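Local coordinates for protein P-granule scaffold (Caenorhabditis japonica, PDB 5W4A) that probably serves as a scaffold of germ-line P granules, its N-terminal domain contributing to granule assembly and perhaps to mRNA repression, at residues C[152-164]-C[179-193]. Sequence-based numbering, arbitrary orientation.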
ATOM      1  N   GLU C 152       2.766   0.530 -19.056  1.00 26.42           N
ATOM      2  CA  GLU C 152       3.180  -0.786 -19.512  1.00 29.36           C
ATOM      3  C   GLU C 152       2.652  -1.834 -18.538  1.00 25.96           C
ATOM      4  O   GLU C 152       2.305  -1.519 -17.395  1.00 24.08           O
ATOM      5  CB  GLU C 152       4.716  -0.890 -19.626  1.00 30.34           C
ATOM      6  CG  GLU C 152       5.342   0.105 -20.603  1.00 43.83           C
ATOM      7  CD  GLU C 152       4.727   0.033 -21.997  1.00 53.57           C
ATOM      8  OE1 GLU C 152       4.250  -1.057 -22.400  1.00 60.65           O
ATOM      9  OE2 GLU C 152       4.711   1.076 -22.690  1.00 62.70           O
ATOM     10  N   ASN C 153       2.623  -3.097 -18.988  1.00 24.42           N
ATOM     11  CA  ASN C 153       2.036  -4.160 -18.163  1.00 25.37           C
ATOM     12  C   ASN C 153       2.721  -4.307 -16.807  1.00 23.07           C
ATOM     13  O   ASN C 153       2.057  -4.590 -15.809  1.00 20.56           O
ATOM     14  CB  ASN C 153       2.089  -5.501 -18.893  1.00 27.76           C
ATOM     15  CG  ASN C 153       0.981  -5.669 -19.891  1.00 27.38           C
ATOM     16  OD1 ASN C 153       0.126  -4.803 -20.060  1.00 33.75           O
ATOM     17  ND2 ASN C 153       0.973  -6.818 -20.546  1.00 40.89           N
ATOM     18  N   TYR C 154       4.050  -4.196 -16.741  1.00 22.43           N
ATOM     19  CA  TYR C 154       4.717  -4.471 -15.472  1.00 19.73           C
ATOM     20  C   TYR C 154       4.325  -3.440 -14.418  1.00 22.20           C
ATOM     21  O   TYR C 154       4.052  -3.792 -13.263  1.00 19.44           O
ATOM     22  CB  TYR C 154       6.236  -4.517 -15.671  1.00 21.11           C
ATOM     23  CG  TYR C 154       7.000  -4.911 -14.446  1.00 20.22           C
ATOM     24  CD1 TYR C 154       7.540  -3.938 -13.610  1.00 22.42           C
ATOM     25  CD2 TYR C 154       7.177  -6.245 -14.103  1.00 21.29           C
ATOM     26  CE1 TYR C 154       8.232  -4.287 -12.465  1.00 22.27           C
ATOM     27  CE2 TYR C 154       7.884  -6.595 -12.959  1.00 21.80           C
ATOM     28  CZ  TYR C 154       8.401  -5.617 -12.149  1.00 20.48           C
ATOM     29  OH  TYR C 154       9.122  -5.951 -11.031  1.00 22.61           O
ATOM     30  N   GLU C 155       4.244  -2.170 -14.822  1.00 19.97           N
ATOM     31  CA  GLU C 155       3.793  -1.117 -13.929  1.00 21.58           C
ATOM     32  C   GLU C 155       2.343  -1.350 -13.529  1.00 22.91           C
ATOM     33  O   GLU C 155       1.978  -1.213 -12.355  1.00 18.47           O
ATOM     34  CB  GLU C 155       3.956   0.249 -14.614  1.00 26.35           C
ATOM     35  CG  GLU C 155       3.532   1.395 -13.735  1.00 27.42           C
ATOM     36  CD  GLU C 155       3.543   2.773 -14.398  1.00 30.76           C
ATOM     37  OE1 GLU C 155       3.705   2.887 -15.638  1.00 29.09           O
ATOM     38  OE2 GLU C 155       3.350   3.752 -13.651  1.00 31.27           O
ATOM     39  N   LYS C 156       1.505  -1.711 -14.501  1.00 20.02           N
ATOM     40  CA  LYS C 156       0.106  -1.957 -14.201  1.00 20.01           C
ATOM     41  C   LYS C 156      -0.034  -3.096 -13.201  1.00 19.61           C
ATOM     42  O   LYS C 156      -0.816  -2.997 -12.247  1.00 17.91           O
ATOM     43  CB  LYS C 156      -0.652  -2.245 -15.501  1.00 21.24           C
ATOM     44  CG  LYS C 156      -2.122  -2.075 -15.395  1.00 24.30           C
ATOM     45  CD  LYS C 156      -2.853  -2.246 -16.755  1.00 33.38           C
ATOM     46  CE  LYS C 156      -4.350  -1.854 -16.627  1.00 38.28           C
ATOM     47  NZ  LYS C 156      -5.219  -1.986 -17.886  1.00 30.77           N
ATOM     48  N   PHE C 157       0.725  -4.182 -13.394  1.00 20.01           N
ATOM     49  CA  PHE C 157       0.734  -5.280 -12.425  1.00 17.63           C
ATOM     50  C   PHE C 157       1.191  -4.811 -11.043  1.00 19.29           C
ATOM     51  O   PHE C 157       0.583  -5.164 -10.022  1.00 17.30           O
ATOM     52  CB  PHE C 157       1.628  -6.420 -12.919  1.00 19.14           C
ATOM     53  CG  PHE C 157       1.747  -7.522 -11.930  1.00 18.45           C
ATOM     54  CD1 PHE C 157       0.673  -8.371 -11.708  1.00 20.35           C
ATOM     55  CD2 PHE C 157       2.898  -7.701 -11.182  1.00 18.40           C
ATOM     56  CE1 PHE C 157       0.754  -9.371 -10.783  1.00 19.19           C
ATOM     57  CE2 PHE C 157       2.982  -8.724 -10.267  1.00 17.99           C
ATOM     58  CZ  PHE C 157       1.899  -9.550 -10.064  1.00 19.96           C
ATOM     59  N   THR C 158       2.239  -3.992 -10.992  1.00 18.79           N
ATOM     60  CA  THR C 158       2.732  -3.484  -9.718  1.00 16.28           C
ATOM     61  C   THR C 158       1.657  -2.689  -8.986  1.00 16.96           C
ATOM     62  O   THR C 158       1.474  -2.851  -7.766  1.00 17.45           O
ATOM     63  CB  THR C 158       3.976  -2.612  -9.966  1.00 19.19           C
ATOM     64  OG1 THR C 158       4.999  -3.419 -10.568  1.00 19.99           O
ATOM     65  CG2 THR C 158       4.505  -2.014  -8.694  1.00 21.77           C
ATOM     66  N   GLU C 159       0.937  -1.838  -9.702  1.00 16.27           N
ATOM     67  CA  GLU C 159      -0.083  -1.012  -9.052  1.00 16.90           C
ATOM     68  C   GLU C 159      -1.315  -1.845  -8.667  1.00 18.31           C
ATOM     69  O   GLU C 159      -1.846  -1.698  -7.560  1.00 18.51           O
ATOM     70  CB  GLU C 159      -0.476   0.171  -9.942  1.00 18.49           C
ATOM     71  CG  GLU C 159       0.686   1.138 -10.207  1.00 18.15           C
ATOM     72  CD  GLU C 159       1.255   1.826  -8.947  1.00 24.37           C
ATOM     73  OE1 GLU C 159       0.673   1.758  -7.853  1.00 22.38           O
ATOM     74  OE2 GLU C 159       2.325   2.474  -9.085  1.00 30.95           O
ATOM     75  N   LEU C 160      -1.761  -2.745  -9.544  1.00 17.33           N
ATOM     76  CA  LEU C 160      -2.879  -3.629  -9.192  1.00 17.10           C
ATOM     77  C   LEU C 160      -2.543  -4.526  -8.002  1.00 16.10           C
ATOM     78  O   LEU C 160      -3.433  -4.939  -7.242  1.00 17.07           O
ATOM     79  CB  LEU C 160      -3.253  -4.482 -10.397  1.00 16.93           C
ATOM     80  CG  LEU C 160      -4.011  -3.778 -11.503  1.00 18.75           C
ATOM     81  CD1 LEU C 160      -4.015  -4.579 -12.793  1.00 21.39           C
ATOM     82  CD2 LEU C 160      -5.441  -3.484 -11.045  1.00 20.25           C
ATOM     83  N   SER C 161      -1.271  -4.888  -7.844  1.00 15.29           N
ATOM     84  CA  SER C 161      -0.859  -5.716  -6.721  1.00 15.51           C
ATOM     85  C   SER C 161      -1.200  -5.058  -5.389  1.00 16.37           C
ATOM     86  O   SER C 161      -1.379  -5.760  -4.390  1.00 16.01           O
ATOM     87  CB  SER C 161       0.647  -5.993  -6.779  1.00 17.54           C
ATOM     88  OG  SER C 161       0.981  -6.930  -7.814  1.00 18.48           O
ATOM     89  N   GLU C 162      -1.325  -3.723  -5.367  1.00 15.52           N
ATOM     90  CA  GLU C 162      -1.691  -3.037  -4.129  1.00 17.26           C
ATOM     91  C   GLU C 162      -3.077  -3.456  -3.647  1.00 16.89           C
ATOM     92  O   GLU C 162      -3.386  -3.289  -2.459  1.00 16.34           O
ATOM     93  CB  GLU C 162      -1.644  -1.507  -4.325  1.00 17.73           C
ATOM     94  CG  GLU C 162      -0.237  -0.953  -4.543  1.00 23.24           C
ATOM     95  CD  GLU C 162       0.640  -1.091  -3.326  1.00 28.21           C
ATOM     96  OE1 GLU C 162       0.157  -0.840  -2.187  1.00 28.62           O
ATOM     97  OE2 GLU C 162       1.793  -1.536  -3.505  1.00 35.55           O
ATOM     98  N   LEU C 163      -3.905  -4.046  -4.529  1.00 17.00           N
ATOM     99  CA  LEU C 163      -5.201  -4.574  -4.075  1.00 17.38           C
ATOM    100  C   LEU C 163      -5.033  -5.616  -2.977  1.00 16.47           C
ATOM    101  O   LEU C 163      -5.910  -5.762  -2.119  1.00 16.95           O
ATOM    102  CB  LEU C 163      -5.970  -5.171  -5.265  1.00 15.83           C
ATOM    103  CG  LEU C 163      -6.448  -4.127  -6.246  1.00 17.28           C
ATOM    104  CD1 LEU C 163      -6.890  -4.808  -7.553  1.00 18.53           C
ATOM    105  CD2 LEU C 163      -7.603  -3.264  -5.670  1.00 23.46           C
ATOM    106  N   CYS C 164      -3.918  -6.363  -2.986  1.00 15.78           N
ATOM    107  CA  CYS C 164      -3.671  -7.376  -1.975  1.00 16.89           C
ATOM    108  C   CYS C 164      -3.547  -6.760  -0.588  1.00 17.56           C
ATOM    109  O   CYS C 164      -3.835  -7.439   0.390  1.00 16.02           O
ATOM    110  CB  CYS C 164      -2.421  -8.173  -2.321  1.00 16.80           C
ATOM    111  SG  CYS C 164      -2.557  -9.023  -3.933  1.00 18.56           S
ATOM    112  N   LEU C 179      -5.857  -9.638 -18.237  1.00 20.52           N
ATOM    113  CA  LEU C 179      -4.957  -8.724 -18.919  1.00 19.87           C
ATOM    114  C   LEU C 179      -3.640  -9.363 -19.306  1.00 23.58           C
ATOM    115  O   LEU C 179      -2.784  -8.664 -19.854  1.00 26.60           O
ATOM    116  CB  LEU C 179      -4.692  -7.507 -18.042  1.00 22.30           C
ATOM    117  CG  LEU C 179      -5.957  -6.698 -17.737  1.00 19.97           C
ATOM    118  CD1 LEU C 179      -5.596  -5.580 -16.787  1.00 23.70           C
ATOM    119  CD2 LEU C 179      -6.631  -6.183 -19.000  1.00 24.01           C
ATOM    120  N   GLY C 180      -3.434 -10.631 -18.980  1.00 22.85           N
ATOM    121  CA  GLY C 180      -2.206 -11.309 -19.375  1.00 24.75           C
ATOM    122  C   GLY C 180      -0.975 -10.748 -18.700  1.00 26.91           C
ATOM    123  O   GLY C 180       0.066 -10.581 -19.346  1.00 24.66           O
ATOM    124  N   LEU C 181      -1.062 -10.444 -17.411  1.00 22.63           N
ATOM    125  CA  LEU C 181       0.056  -9.814 -16.729  1.00 19.91           C
ATOM    126  C   LEU C 181       1.074 -10.802 -16.176  1.00 21.23           C
ATOM    127  O   LEU C 181       2.109 -10.361 -15.659  1.00 23.62           O
ATOM    128  CB  LEU C 181      -0.455  -8.919 -15.580  1.00 23.28           C
ATOM    129  CG  LEU C 181      -1.505  -7.897 -16.036  1.00 21.69           C
ATOM    130  CD1 LEU C 181      -2.012  -7.098 -14.853  1.00 21.96           C
ATOM    131  CD2 LEU C 181      -0.968  -6.974 -17.106  1.00 24.75           C
ATOM    132  N   GLU C 182       0.804 -12.108 -16.221  1.00 23.80           N
ATOM    133  CA  GLU C 182       1.776 -13.091 -15.749  1.00 21.91           C
ATOM    134  C   GLU C 182       2.814 -13.346 -16.843  1.00 29.00           C
ATOM    135  O   GLU C 182       2.470 -13.763 -17.953  1.00 30.07           O
ATOM    136  CB  GLU C 182       1.070 -14.385 -15.330  1.00 25.18           C
ATOM    137  CG  GLU C 182       2.042 -15.376 -14.693  1.00 29.20           C
ATOM    138  CD  GLU C 182       1.385 -16.680 -14.250  1.00 35.07           C
ATOM    139  OE1 GLU C 182       0.153 -16.820 -14.385  1.00 39.61           O
ATOM    140  OE2 GLU C 182       2.127 -17.553 -13.756  1.00 49.15           O
ATOM    141  N   ASP C 183       4.079 -13.084 -16.537  1.00 23.23           N
ATOM    142  CA  ASP C 183       5.170 -13.367 -17.469  1.00 27.23           C
ATOM    143  C   ASP C 183       6.376 -13.785 -16.632  1.00 27.76           C
ATOM    144  O   ASP C 183       6.266 -13.966 -15.419  1.00 25.29           O
ATOM    145  CB  ASP C 183       5.430 -12.161 -18.385  1.00 28.66           C
ATOM    146  CG  ASP C 183       6.031 -10.949 -17.654  1.00 36.92           C
ATOM    147  OD1 ASP C 183       6.525 -11.059 -16.512  1.00 29.73           O
ATOM    148  OD2 ASP C 183       6.018  -9.854 -18.249  1.00 42.81           O
ATOM    149  N   GLU C 184       7.536 -13.964 -17.276  1.00 30.04           N
ATOM    150  CA  GLU C 184       8.690 -14.460 -16.534  1.00 28.85           C
ATOM    151  C   GLU C 184       9.097 -13.520 -15.391  1.00 26.08           C
ATOM    152  O   GLU C 184       9.589 -13.987 -14.356  1.00 32.34           O
ATOM    153  CB  GLU C 184       9.870 -14.696 -17.495  1.00 38.59           C
ATOM    154  CG  GLU C 184      10.404 -13.430 -18.146  1.00 51.49           C
ATOM    155  CD  GLU C 184      11.486 -13.697 -19.192  1.00 70.00           C
ATOM    156  OE1 GLU C 184      11.750 -14.883 -19.505  1.00 65.30           O
ATOM    157  OE2 GLU C 184      12.069 -12.710 -19.700  1.00 74.04           O
ATOM    158  N   ASP C 185       8.877 -12.211 -15.541  1.00 29.49           N
ATOM    159  CA  ASP C 185       9.249 -11.247 -14.503  1.00 26.92           C
ATOM    160  C   ASP C 185       8.254 -11.232 -13.337  1.00 25.12           C
ATOM    161  O   ASP C 185       8.653 -10.988 -12.200  1.00 27.81           O
ATOM    162  CB  ASP C 185       9.354  -9.844 -15.110  1.00 29.23           C
ATOM    163  CG  ASP C 185      10.415  -9.767 -16.208  1.00 36.80           C
ATOM    164  OD1 ASP C 185      11.476 -10.378 -15.998  1.00 38.54           O
ATOM    165  OD2 ASP C 185      10.156  -9.142 -17.255  1.00 46.97           O
ATOM    166  N   THR C 186       6.977 -11.504 -13.588  1.00 24.03           N
ATOM    167  CA  THR C 186       5.961 -11.362 -12.544  1.00 20.43           C
ATOM    168  C   THR C 186       5.520 -12.698 -11.971  1.00 20.76           C
ATOM    169  O   THR C 186       4.741 -12.717 -11.017  1.00 20.22           O
ATOM    170  CB  THR C 186       4.730 -10.641 -13.097  1.00 21.10           C
ATOM    171  OG1 THR C 186       4.162 -11.455 -14.133  1.00 21.83           O
ATOM    172  CG2 THR C 186       5.065  -9.234 -13.641  1.00 21.28           C
ATOM    173  N   ALA C 187       5.996 -13.818 -12.528  1.00 21.95           N
ATOM    174  CA  ALA C 187       5.421 -15.125 -12.195  1.00 22.98           C
ATOM    175  C   ALA C 187       5.482 -15.453 -10.704  1.00 19.61           C
ATOM    176  O   ALA C 187       4.510 -15.979 -10.131  1.00 22.46           O
ATOM    177  CB  ALA C 187       6.130 -16.208 -13.007  1.00 31.03           C
ATOM    178  N   ASP C 188       6.609 -15.183 -10.043  1.00 22.38           N
ATOM    179  CA  ASP C 188       6.706 -15.533  -8.632  1.00 20.37           C
ATOM    180  C   ASP C 188       5.719 -14.717  -7.790  1.00 22.01           C
ATOM    181  O   ASP C 188       5.140 -15.234  -6.827  1.00 23.31           O
ATOM    182  CB  ASP C 188       8.144 -15.334  -8.147  1.00 23.43           C
ATOM    183  CG  ASP C 188       9.095 -16.401  -8.692  1.00 33.42           C
ATOM    184  OD1 ASP C 188       8.628 -17.314  -9.407  1.00 42.94           O
ATOM    185  OD2 ASP C 188      10.300 -16.308  -8.410  1.00 46.12           O
ATOM    186  N   GLU C 189       5.510 -13.453  -8.146  1.00 20.51           N
ATOM    187  CA  GLU C 189       4.550 -12.638  -7.417  1.00 18.31           C
ATOM    188  C   GLU C 189       3.117 -13.073  -7.702  1.00 17.55           C
ATOM    189  O   GLU C 189       2.280 -13.079  -6.792  1.00 18.76           O
ATOM    190  CB  GLU C 189       4.743 -11.167  -7.774  1.00 17.29           C
ATOM    191  CG  GLU C 189       6.068 -10.614  -7.233  1.00 19.42           C
ATOM    192  CD  GLU C 189       6.562  -9.374  -7.938  1.00 18.54           C
ATOM    193  OE1 GLU C 189       5.748  -8.534  -8.386  1.00 20.89           O
ATOM    194  OE2 GLU C 189       7.820  -9.228  -8.072  1.00 19.84           O
ATOM    195  N   VAL C 190       2.820 -13.420  -8.961  1.00 18.54           N
ATOM    196  CA  VAL C 190       1.492 -13.936  -9.295  1.00 18.25           C
ATOM    197  C   VAL C 190       1.195 -15.181  -8.473  1.00 20.32           C
ATOM    198  O   VAL C 190       0.085 -15.353  -7.955  1.00 19.38           O
ATOM    199  CB  VAL C 190       1.379 -14.219 -10.796  1.00 20.29           C
ATOM    200  CG1 VAL C 190       0.029 -14.914 -11.140  1.00 22.03           C
ATOM    201  CG2 VAL C 190       1.523 -12.934 -11.605  1.00 22.79           C
ATOM    202  N   GLU C 191       2.209 -16.038  -8.282  1.00 21.74           N
ATOM    203  CA  GLU C 191       2.001 -17.236  -7.470  1.00 22.41           C
ATOM    204  C   GLU C 191       1.626 -16.897  -6.028  1.00 20.67           C
ATOM    205  O   GLU C 191       0.759 -17.549  -5.443  1.00 20.43           O
ATOM    206  CB  GLU C 191       3.238 -18.140  -7.523  1.00 26.60           C
ATOM    207  CG  GLU C 191       3.023 -19.414  -6.750  1.00 29.02           C
ATOM    208  CD  GLU C 191       4.224 -20.341  -6.758  1.00 44.23           C
ATOM    209  OE1 GLU C 191       5.376 -19.849  -6.741  1.00 49.09           O
ATOM    210  OE2 GLU C 191       3.998 -21.569  -6.766  1.00 46.98           O
ATOM    211  N   VAL C 192       2.248 -15.869  -5.431  1.00 19.30           N
ATOM    212  CA  VAL C 192       1.878 -15.455  -4.088  1.00 18.79           C
ATOM    213  C   VAL C 192       0.424 -14.948  -4.049  1.00 18.06           C
ATOM    214  O   VAL C 192      -0.345 -15.275  -3.131  1.00 19.28           O
ATOM    215  CB  VAL C 192       2.861 -14.391  -3.556  1.00 19.61           C
ATOM    216  CG1 VAL C 192       2.387 -13.879  -2.200  1.00 22.12           C
ATOM    217  CG2 VAL C 192       4.277 -14.955  -3.491  1.00 22.19           C
ATOM    218  N   ILE C 193       0.032 -14.118  -5.023  1.00 17.09           N
ATOM    219  CA  ILE C 193      -1.330 -13.603  -5.093  1.00 15.64           C
ATOM    220  C   ILE C 193      -2.320 -14.754  -5.219  1.00 16.56           C
ATOM    221  O   ILE C 193      -3.338 -14.791  -4.519  1.00 17.03           O
ATOM    222  CB  ILE C 193      -1.486 -12.618  -6.262  1.00 19.45           C
ATOM    223  CG1 ILE C 193      -0.609 -11.390  -6.027  1.00 17.34           C
ATOM    224  CG2 ILE C 193      -2.950 -12.181  -6.429  1.00 19.69           C
ATOM    225  CD1 ILE C 193      -0.587 -10.397  -7.171  1.00 20.13           C
TER
HETATM  226  O   HOH W   1       2.718  -9.226 -19.380  1.00 40.25           O
HETATM  227  O   HOH W   2      -2.888  -6.211 -21.049  1.00 41.55           O
HETATM  228  O   HOH W   3      -0.825  -8.698 -22.060  1.00 43.47           O
HETATM  229  O   HOH W   4       9.100  -8.581 -10.378  1.00 22.81           O
HETATM  230  O   HOH W   5       3.555  -7.753  -6.894  1.00 18.78           O
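In the mostly helical N-domain, helix 153-160 packs against the turn after helix 169-179 and the start of helix 187-201, a case of near-parallel helices packed around a buried aromatic side chain. The axes of the short helical segments 153-160 and 187-193 come within 11.9 Å and are inclined at 27°, and Phe157 spans the gap, its CG anti to the backbone N (chi1 176°). Thr186 CB lies over one ring face in a CH-pi contact, 4.2 Å from the Phe157 centroid, while Ser161 OG sits over the opposite face. Val190 CG2 and Ile193 CD1 meet the far end of the ring obliquely, and Glu189 OE1 comes to its edge, 3.4 Å from Phe157 CE2. A leucine in place of Phe157 would probably leave Thr186 without its aromatic face and open a gap beside Val190 and Ile193. Thr186 is itself fixed within the turn: its OG1 donates to Leu181 O in the carbonyl plane, on a lone pair, and accepts from Asp183 N, while Thr186 N closes an Asx motif on Asp183 OD1. Leu181 follows the Schellman glycine Gly180 and splits its methyls, CD1 against Leu160 CD1 and CD2 against the side-chain amide of Asn153. Glu189 also forms a salt bridge with Arg128 of the second subunit, so this seam borders the dimer interface. Water bridges the two sides: one molecule donates to both Ser161 OG (2.9 Å) and Glu189 OE1 (2.8 Å).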